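Local coordinates for SspB protein (Streptomyces clavuligerus, PDB 6JUF) that probably acts as a DNA nuclease in the Ssp system, a phosphorothioation-sensing bacterial defence against phages, at residues 12-17 and 128-133; 143-148 and 172-177; 228-233 and 315-320. All coordinates share one frame; numbering follows the deposited sequence.

Contact 1 (12-17 and 128-133); sequences SSFARH and APSWYV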
loop_
_atom_site.group_PDB
_atom_site.type_symbol
_atom_site.label_atom_id
_atom_site.label_comp_id
_atom_site.label_asym_id
_atom_site.label_seq_id
_atom_site.Cartn_x
_atom_site.Cartn_y
_atom_site.Cartn_z
ATOM N N SER B 12 1.862 -16.953 23.446
ATOM C CA SER B 12 0.444 -17.310 23.335
ATOM C C SER B 12 -0.363 -16.015 23.113
ATOM O O SER B 12 -0.835 -15.362 24.030
ATOM C CB SER B 12 -0.028 -18.043 24.602
ATOM O OG SER B 12 -1.371 -18.387 24.401
ATOM N N SER B 13 -0.418 -15.579 21.873
ATOM C CA SER B 13 -1.132 -14.392 21.505
ATOM C C SER B 13 -2.011 -14.713 20.304
ATOM O O SER B 13 -1.493 -15.014 19.221
ATOM C CB SER B 13 -0.135 -13.255 21.176
ATOM O OG SER B 13 -0.832 -12.069 20.791
ATOM N N PHE B 14 -3.339 -14.620 20.482
ATOM C CA PHE B 14 -4.312 -14.952 19.418
ATOM C C PHE B 14 -5.401 -13.878 19.324
ATOM O O PHE B 14 -5.949 -13.441 20.352
ATOM C CB PHE B 14 -4.974 -16.328 19.714
ATOM C CG PHE B 14 -3.970 -17.450 19.760
ATOM C CD1 PHE B 14 -3.647 -18.170 18.585
ATOM C CD2 PHE B 14 -3.300 -17.743 20.955
ATOM C CE1 PHE B 14 -2.658 -19.149 18.640
ATOM C CE2 PHE B 14 -2.352 -18.751 20.985
ATOM C CZ PHE B 14 -2.035 -19.434 19.846
ATOM N N ALA B 15 -5.650 -13.436 18.090
ATOM C CA ALA B 15 -6.790 -12.569 17.716
ATOM C C ALA B 15 -6.731 -11.195 18.378
ATOM O O ALA B 15 -7.735 -10.526 18.438
ATOM C CB ALA B 15 -8.123 -13.266 18.007
ATOM N N ARG B 16 -5.579 -10.770 18.892
ATOM C CA ARG B 16 -5.526 -9.423 19.532
ATOM C C ARG B 16 -5.616 -8.302 18.483
ATOM O O ARG B 16 -5.839 -7.123 18.847
ATOM C CB ARG B 16 -4.206 -9.266 20.295
ATOM C CG ARG B 16 -3.946 -10.357 21.318
ATOM C CD ARG B 16 -4.333 -9.972 22.696
ATOM N NE ARG B 16 -3.968 -11.017 23.680
ATOM C CZ ARG B 16 -3.357 -10.752 24.838
ATOM N NH1 ARG B 16 -3.024 -9.475 25.177
ATOM N NH2 ARG B 16 -3.063 -11.736 25.689
ATOM N N HIS B 17 -5.467 -8.621 17.182
ATOM C CA HIS B 17 -5.666 -7.657 16.102
ATOM C C HIS B 17 -7.135 -7.482 15.797
ATOM O O HIS B 17 -7.521 -6.623 14.983
ATOM C CB HIS B 17 -4.979 -8.190 14.831
ATOM C CG HIS B 17 -5.187 -9.686 14.646
ATOM N ND1 HIS B 17 -6.386 -10.202 14.238
ATOM C CD2 HIS B 17 -4.340 -10.775 14.877
ATOM C CE1 HIS B 17 -6.260 -11.584 14.194
ATOM N NE2 HIS B 17 -5.010 -11.889 14.585
ATOM N N ALA B 128 2.995 -13.917 16.772
ATOM C CA ALA B 128 1.964 -14.400 15.830
ATOM C C ALA B 128 1.946 -15.912 15.664
ATOM O O ALA B 128 2.311 -16.426 14.591
ATOM C CB ALA B 128 2.097 -13.671 14.466
ATOM N N PRO B 129 1.578 -16.643 16.731
ATOM C CA PRO B 129 1.681 -18.127 16.620
ATOM C C PRO B 129 0.931 -18.713 15.438
ATOM O O PRO B 129 1.372 -19.696 14.847
ATOM C CB PRO B 129 1.146 -18.618 17.980
ATOM C CG PRO B 129 0.432 -17.389 18.600
ATOM C CD PRO B 129 1.241 -16.197 18.107
ATOM N N SER B 130 -0.235 -18.159 15.133
ATOM C CA SER B 130 -1.055 -18.694 14.015
ATOM C C SER B 130 -0.330 -18.572 12.698
ATOM O O SER B 130 -0.363 -19.494 11.852
ATOM C CB SER B 130 -2.454 -18.082 13.949
ATOM O OG SER B 130 -3.220 -18.557 15.039
ATOM N N TRP B 131 0.324 -17.428 12.521
ATOM C CA TRP B 131 1.175 -17.242 11.316
ATOM C C TRP B 131 2.336 -18.201 11.284
ATOM O O TRP B 131 2.665 -18.764 10.220
ATOM C CB TRP B 131 1.756 -15.818 11.311
ATOM C CG TRP B 131 0.807 -14.757 10.737
ATOM C CD1 TRP B 131 0.992 -14.071 9.564
ATOM C CD2 TRP B 131 -0.405 -14.186 11.351
ATOM N NE1 TRP B 131 0.002 -13.113 9.378
ATOM C CE2 TRP B 131 -0.891 -13.167 10.430
ATOM C CE3 TRP B 131 -1.115 -14.405 12.557
ATOM C CZ2 TRP B 131 -2.048 -12.420 10.692
ATOM C CZ3 TRP B 131 -2.276 -13.679 12.800
ATOM C CH2 TRP B 131 -2.757 -12.724 11.894
ATOM N N TYR B 132 2.993 -18.365 12.424
ATOM C CA TYR B 132 4.100 -19.336 12.537
ATOM C C TYR B 132 3.636 -20.775 12.165
ATOM O O TYR B 132 4.276 -21.443 11.373
ATOM C CB TYR B 132 4.769 -19.288 13.938
ATOM C CG TYR B 132 6.030 -20.117 13.914
ATOM C CD1 TYR B 132 5.997 -21.496 14.194
ATOM C CD2 TYR B 132 7.272 -19.517 13.657
ATOM C CE1 TYR B 132 7.168 -22.247 14.165
ATOM C CE2 TYR B 132 8.439 -20.277 13.600
ATOM C CZ TYR B 132 8.369 -21.626 13.831
ATOM O OH TYR B 132 9.511 -22.361 13.794
ATOM N N VAL B 133 2.494 -21.232 12.675
ATOM C CA VAL B 133 1.976 -22.559 12.265
ATOM C C VAL B 133 1.740 -22.567 10.750
ATOM O O VAL B 133 2.151 -23.490 10.055
ATOM C CB VAL B 133 0.641 -22.901 12.989
ATOM C CG1 VAL B 133 0.105 -24.262 12.444
ATOM C CG2 VAL B 133 0.884 -23.017 14.495
HETATM O O HOH W 1 -1.736 -15.657 16.469
#
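The first torsions of F14 and H17 send their rings to different parts of helix 129-137. In F14, CG is anti to the carbonyl carbon, and the ring lies against P129. In H17, CG sits between the backbone N and the carbonyl carbon (chi1 41°), and this turns the imidazole to W131.

P129 CG stands over one face of the F14 ring, 3.8 Å from its centroid and 26° off the normal, a CH-pi contact. It is shifted toward the rim, so F14 CZ is the nearest ring atom to P129 CG at 3.4 Å. S130 takes the ring edge, with its OG 3.6 Å from F14 CD1 and near the ring plane. That hydroxyl is hydrogen-bonded to D172 OD2.

P129 also packs on the loop backbone, with CG 3.1 Å from S13 O. One water joins the two segments. It donates to S13 O at 2.8 Å and accepts from S130 N at 3.2 Å. S130 N belongs to the first turn of the helix, where amides have no helical acceptor.

H17 NE2 lies at the edge of the W131 ring, 3.6 Å from W131 CH2. The planes are 76° apart, and the rings meet obliquely. The hydrogen bond of H17 NE2 goes to D172 OD1, not to W131, while ND1 is hydrogen-bonded to T19 N.

The contact fastens a loop to a helix N-terminus. E18, next in the chain, is a magnesium ligand seen in this protein. No metal is bound to this chain, but the contact probably helps place the loop beside that site.

Contact 2 (143-148 and 172-177); sequences FTLADL and DVDCIT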
loop_
_atom_site.group_PDB
_atom_site.type_symbol
_atom_site.label_atom_id
_atom_site.label_comp_id
_atom_site.label_asym_id
_atom_site.label_seq_id
_atom_site.Cartn_x
_atom_site.Cartn_y
_atom_site.Cartn_z
ATOM N N PHE B 143 -5.448 -25.438 1.455
ATOM C CA PHE B 143 -6.312 -25.716 2.586
ATOM C C PHE B 143 -7.616 -24.927 2.505
ATOM O O PHE B 143 -7.664 -23.811 1.952
ATOM C CB PHE B 143 -5.596 -25.327 3.883
ATOM C CG PHE B 143 -4.947 -23.970 3.817
ATOM C CD1 PHE B 143 -5.657 -22.830 4.195
ATOM C CD2 PHE B 143 -3.641 -23.826 3.351
ATOM C CE1 PHE B 143 -5.050 -21.564 4.143
ATOM C CE2 PHE B 143 -3.037 -22.588 3.285
ATOM C CZ PHE B 143 -3.738 -21.457 3.662
ATOM N N THR B 144 -8.634 -25.437 3.177
ATOM C CA THR B 144 -9.760 -24.564 3.528
ATOM C C THR B 144 -9.384 -23.824 4.818
ATOM O O THR B 144 -8.468 -24.227 5.556
ATOM C CB THR B 144 -11.025 -25.402 3.798
ATOM O OG1 THR B 144 -10.843 -26.245 4.959
ATOM C CG2 THR B 144 -11.362 -26.211 2.565
ATOM N N LEU B 145 -10.092 -22.736 5.090
ATOM C CA LEU B 145 -9.877 -22.017 6.345
ATOM C C LEU B 145 -10.130 -22.921 7.568
ATOM O O LEU B 145 -9.406 -22.842 8.577
ATOM C CB LEU B 145 -10.675 -20.670 6.361
ATOM C CG LEU B 145 -10.245 -19.747 5.189
ATOM C CD1 LEU B 145 -10.868 -18.357 5.275
ATOM C CD2 LEU B 145 -8.710 -19.628 5.009
ATOM N N ALA B 146 -11.134 -23.801 7.467
ATOM C CA ALA B 146 -11.420 -24.800 8.536
ATOM C C ALA B 146 -10.214 -25.712 8.760
ATOM O O ALA B 146 -9.861 -26.035 9.907
ATOM C CB ALA B 146 -12.691 -25.597 8.205
ATOM N N ASP B 147 -9.598 -26.171 7.653
ATOM C CA ASP B 147 -8.405 -27.038 7.740
ATOM C C ASP B 147 -7.235 -26.374 8.460
ATOM O O ASP B 147 -6.641 -26.963 9.402
ATOM C CB ASP B 147 -7.845 -27.478 6.373
ATOM C CG ASP B 147 -8.792 -28.397 5.595
ATOM O OD1 ASP B 147 -9.664 -29.108 6.177
ATOM O OD2 ASP B 147 -8.608 -28.346 4.352
ATOM N N LEU B 148 -6.976 -25.117 8.094
ATOM C CA LEU B 148 -5.916 -24.378 8.767
ATOM C C LEU B 148 -6.215 -24.120 10.241
ATOM O O LEU B 148 -5.359 -24.254 11.117
ATOM C CB LEU B 148 -5.593 -23.086 8.030
ATOM C CG LEU B 148 -4.427 -22.289 8.623
ATOM C CD1 LEU B 148 -3.122 -23.103 8.644
ATOM C CD2 LEU B 148 -4.253 -21.014 7.815
ATOM N N ASP B 172 -7.688 -15.467 13.637
ATOM C CA ASP B 172 -6.297 -15.362 13.101
ATOM C C ASP B 172 -6.280 -15.827 11.640
ATOM O O ASP B 172 -5.624 -15.209 10.784
ATOM C CB ASP B 172 -5.301 -16.208 13.894
ATOM C CG ASP B 172 -4.905 -15.595 15.205
ATOM O OD1 ASP B 172 -5.214 -14.398 15.428
ATOM O OD2 ASP B 172 -4.262 -16.309 15.995
ATOM N N VAL B 173 -6.976 -16.913 11.343
ATOM C CA VAL B 173 -6.956 -17.440 9.983
ATOM C C VAL B 173 -7.598 -16.493 9.038
ATOM O O VAL B 173 -7.113 -16.273 7.925
ATOM C CB VAL B 173 -7.578 -18.849 9.949
ATOM C CG1 VAL B 173 -7.774 -19.346 8.530
ATOM C CG2 VAL B 173 -6.648 -19.813 10.674
ATOM N N ASP B 174 -8.706 -15.904 9.458
ATOM C CA ASP B 174 -9.333 -14.805 8.684
ATOM C C ASP B 174 -8.383 -13.649 8.431
ATOM O O ASP B 174 -8.280 -13.143 7.301
ATOM C CB ASP B 174 -10.574 -14.255 9.392
ATOM C CG ASP B 174 -11.765 -15.172 9.252
ATOM O OD1 ASP B 174 -11.752 -16.047 8.361
ATOM O OD2 ASP B 174 -12.722 -15.045 10.024
ATOM N N CYS B 175 -7.631 -13.260 9.446
ATOM C CA CYS B 175 -6.670 -12.137 9.325
ATOM C C CYS B 175 -5.516 -12.488 8.404
ATOM O O CYS B 175 -5.065 -11.641 7.605
ATOM C CB CYS B 175 -6.129 -11.792 10.707
ATOM S SG CYS B 175 -5.279 -10.158 10.654
ATOM N N ILE B 176 -5.011 -13.722 8.504
ATOM C CA ILE B 176 -3.897 -14.188 7.615
ATOM C C ILE B 176 -4.366 -14.077 6.143
ATOM O O ILE B 176 -3.643 -13.578 5.300
ATOM C CB ILE B 176 -3.542 -15.660 7.947
ATOM C CG1 ILE B 176 -2.752 -15.738 9.248
ATOM C CG2 ILE B 176 -2.716 -16.272 6.802
ATOM C CD1 ILE B 176 -2.658 -17.111 9.923
ATOM N N THR B 177 -5.607 -14.482 5.860
ATOM C CA THR B 177 -6.131 -14.414 4.483
ATOM C C THR B 177 -6.226 -12.958 3.997
ATOM O O THR B 177 -5.734 -12.647 2.914
ATOM C CB THR B 177 -7.536 -15.037 4.425
ATOM O OG1 THR B 177 -7.478 -16.336 5.045
ATOM C CG2 THR B 177 -8.000 -15.232 2.997
#
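L145 and L148 pack on V173 where two consecutive helices, 145-159 and 166-180, come together as a helical hairpin. The first turn of helix 145-159 meets the middle of helix 166-180.

V173 divides its two methyls between the leucines. V173 CG1 is 3.7 Å from L145 CD2, and V173 CG2 is 3.9 Å from L148 CG. This follows from its first torsion, which puts CG1 anti to the backbone N (chi1 171°) and CG2 anti to the carbonyl carbon. L145 and V173 run past each other in opposite directions, whereas L148 meets V173 at a slant. The L145 methyls also touch polar neighbours. L145 CD2 is 3.5 Å from T177 OG1, and L145 CD1 is 4.0 Å from D174 OD1, both van der Waals contacts.

W219 of strand 218-221 touches both L145 and T177, and A134 of helix 129-137 lies against L148. T149 and I152 add to the packing on V173.

A capping box fixes the helix start that carries the leucines. D147 N donates to T144 OG1 at 3.0 Å. In return T144 N donates to D147 OD2 at 3.1 Å, nearly straight at 170° but from above the carboxylate plane.

On the other helix, T177 OG1 donates back to V173 O at 2.9 Å. T177 N bonds to the same oxygen, and the two donors approach it from opposite faces of the carbonyl plane.

Contact 3 (228-233 and 315-320); sequences SLPARI and DEQYDN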
loop_
_atom_site.group_PDB
_atom_site.type_symbol
_atom_site.label_atom_id
_atom_site.label_comp_id
_atom_site.label_asym_id
_atom_site.label_seq_id
_atom_site.Cartn_x
_atom_site.Cartn_y
_atom_site.Cartn_z
ATOM N N SER B 228 9.998 -9.797 -6.843
ATOM C CA SER B 228 9.982 -8.715 -5.820
ATOM C C SER B 228 10.824 -8.914 -4.560
ATOM O O SER B 228 10.908 -7.977 -3.756
ATOM C CB SER B 228 8.532 -8.343 -5.396
ATOM O OG SER B 228 8.056 -9.336 -4.519
ATOM N N LEU B 229 11.463 -10.078 -4.423
ATOM C CA LEU B 229 12.221 -10.455 -3.188
ATOM C C LEU B 229 13.701 -10.280 -3.479
ATOM O O LEU B 229 14.302 -11.123 -4.189
ATOM C CB LEU B 229 11.877 -11.873 -2.776
ATOM C CG LEU B 229 12.662 -12.466 -1.582
ATOM C CD1 LEU B 229 12.657 -11.562 -0.355
ATOM C CD2 LEU B 229 12.146 -13.896 -1.313
ATOM N N PRO B 230 14.292 -9.175 -2.989
ATOM C CA PRO B 230 15.709 -8.938 -3.336
ATOM C C PRO B 230 16.640 -10.023 -2.736
ATOM O O PRO B 230 16.425 -10.544 -1.615
ATOM C CB PRO B 230 16.033 -7.536 -2.740
ATOM C CG PRO B 230 14.692 -6.910 -2.549
ATOM C CD PRO B 230 13.747 -8.062 -2.210
ATOM N N ALA B 231 17.722 -10.324 -3.495
ATOM C CA ALA B 231 18.777 -11.232 -2.997
ATOM C C ALA B 231 19.335 -10.873 -1.628
ATOM O O ALA B 231 19.538 -11.769 -0.805
ATOM C CB ALA B 231 19.907 -11.292 -4.021
ATOM N N ARG B 232 19.564 -9.577 -1.359
ATOM C CA ARG B 232 20.102 -9.210 -0.052
ATOM C C ARG B 232 19.082 -9.406 1.085
ATOM O O ARG B 232 19.447 -9.600 2.211
ATOM C CB ARG B 232 20.655 -7.773 -0.051
ATOM C CG ARG B 232 21.966 -7.732 -0.882
ATOM C CD ARG B 232 22.622 -6.350 -0.830
ATOM N NE ARG B 232 21.892 -5.413 -1.653
ATOM C CZ ARG B 232 22.417 -4.382 -2.333
ATOM N NH1 ARG B 232 23.720 -4.158 -2.328
ATOM N NH2 ARG B 232 21.635 -3.585 -3.047
ATOM N N ILE B 233 17.768 -9.362 0.755
ATOM C CA ILE B 233 16.779 -9.687 1.820
ATOM C C ILE B 233 16.805 -11.194 2.171
ATOM O O ILE B 233 16.803 -11.583 3.342
ATOM C CB ILE B 233 15.336 -9.235 1.451
ATOM C CG1 ILE B 233 15.210 -7.710 1.254
ATOM C CG2 ILE B 233 14.324 -9.752 2.507
ATOM C CD1 ILE B 233 15.547 -6.874 2.480
ATOM N N ASP B 315 21.834 -3.500 5.492
ATOM C CA ASP B 315 22.036 -2.081 5.369
ATOM C C ASP B 315 22.511 -1.746 3.968
ATOM O O ASP B 315 22.140 -0.672 3.443
ATOM C CB ASP B 315 23.020 -1.600 6.418
ATOM C CG ASP B 315 22.848 -0.112 6.750
ATOM O OD1 ASP B 315 21.694 0.371 6.629
ATOM O OD2 ASP B 315 23.810 0.527 7.180
ATOM N N GLU B 316 23.301 -2.610 3.346
ATOM C CA GLU B 316 23.732 -2.349 1.974
ATOM C C GLU B 316 22.550 -2.255 1.031
ATOM O O GLU B 316 22.529 -1.441 0.094
ATOM C CB GLU B 316 24.639 -3.445 1.521
ATOM C CG GLU B 316 25.989 -3.314 2.187
ATOM C CD GLU B 316 26.780 -4.570 2.079
ATOM O OE1 GLU B 316 26.508 -5.307 1.124
ATOM O OE2 GLU B 316 27.718 -4.768 2.901
ATOM N N GLN B 317 21.552 -3.101 1.251
ATOM C CA GLN B 317 20.375 -3.101 0.449
ATOM C C GLN B 317 19.648 -1.765 0.494
ATOM O O GLN B 317 18.932 -1.411 -0.431
ATOM C CB GLN B 317 19.447 -4.212 0.970
ATOM C CG GLN B 317 18.073 -4.318 0.267
ATOM C CD GLN B 317 18.123 -4.598 -1.239
ATOM O OE1 GLN B 317 19.106 -5.065 -1.771
ATOM N NE2 GLN B 317 16.968 -4.361 -1.928
ATOM N N TYR B 318 19.854 -1.023 1.572
ATOM C CA TYR B 318 19.228 0.299 1.726
ATOM C C TYR B 318 20.216 1.456 1.731
ATOM O O TYR B 318 19.942 2.524 2.322
ATOM C CB TYR B 318 18.353 0.318 3.002
ATOM C CG TYR B 318 17.153 -0.558 2.836
ATOM C CD1 TYR B 318 16.014 -0.067 2.234
ATOM C CD2 TYR B 318 17.202 -1.920 3.167
ATOM C CE1 TYR B 318 14.898 -0.861 2.056
ATOM C CE2 TYR B 318 16.120 -2.746 2.976
ATOM C CZ TYR B 318 14.969 -2.211 2.424
ATOM O OH TYR B 318 13.859 -2.993 2.197
ATOM N N ASP B 319 21.322 1.257 1.034
ATOM C CA ASP B 319 22.310 2.329 0.857
ATOM C C ASP B 319 22.953 2.822 2.150
ATOM O O ASP B 319 23.267 4.031 2.273
ATOM C CB ASP B 319 21.686 3.459 0.043
ATOM C CG ASP B 319 21.968 3.320 -1.455
ATOM O OD1 ASP B 319 22.482 2.268 -1.927
ATOM O OD2 ASP B 319 21.698 4.273 -2.166
ATOM N N ASN B 320 23.190 1.880 3.082
ATOM C CA ASN B 320 23.983 2.135 4.276
ATOM C C ASN B 320 23.438 3.296 5.077
ATOM O O ASN B 320 24.099 4.317 5.323
ATOM C CB ASN B 320 25.452 2.295 3.848
ATOM C CG ASN B 320 25.966 1.042 3.164
ATOM O OD1 ASN B 320 26.482 1.103 2.023
ATOM N ND2 ASN B 320 25.823 -0.088 3.816
HETATM O O HOH W 2 19.486 -7.369 -3.311
HETATM O O HOH W 3 25.967 -5.810 -1.208
#
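The R232 guanidinium lies flat over the backbone of E316 and Q317. On that face E316 O and Q317 N each stand 3.7 Å from the plane, toward the rim. At the edge, in plane, are Q317 OE1 and a water beside NH1. The Q317 amide is turned 68° from the guanidinium. At the Y318 ring, I233 CD1 sits at the edge, 4.2 Å from Y318 CE2.

R232 NE donates to Q317 OE1 at 2.8 Å, in the carbonyl plane. A weak bond joins R232 NH2 to the same oxygen. Another water bridges R232 N and Q317 OE1. The Q317 chain bends at chi2 (60°) and brings its amide between R232 and P230; Q317 NE2 is 3.4 Å from P230 CB. E195 of the second subunit packs on P230 and Q317.

Helix 306-317 ends in a Schellman motif, with D319 at C-prime. N320 N is hydrogen-bonded to D315 O, and D319 N to E316 O.

The cation of R232 thus rests beside a helix C-terminus, probably favoured by the helix dipole. R232 pairs mainly with a neutral amide: R232 NH1 and E316 OE1 are 4.6 Å apart, beyond a salt bridge, and E316 OE1 is hydrogen-bonded to H286.

Overall arrangement
Contacts 1 and 2 form one continuous region, with centres about 12 Å apart. D172 of contact 2 joins them: D172 OD1 is hydrogen-bonded to H17 NE2 at 2.7 Å, and D172 OD2 to S130 OG at 2.7 Å. W131 also packs on I176. Both lie near the magnesium ligand E18, whose side chain is about 6 Å from that of H17 and about 10 Å from that of D174; no magnesium is bound to this chain here. Contact 3 is separate. It lies across the chain's centre, about 28 Å from contact 1 and about 31 Å from contact 2 between centres. It is away from the metal site and within reach of the second subunit.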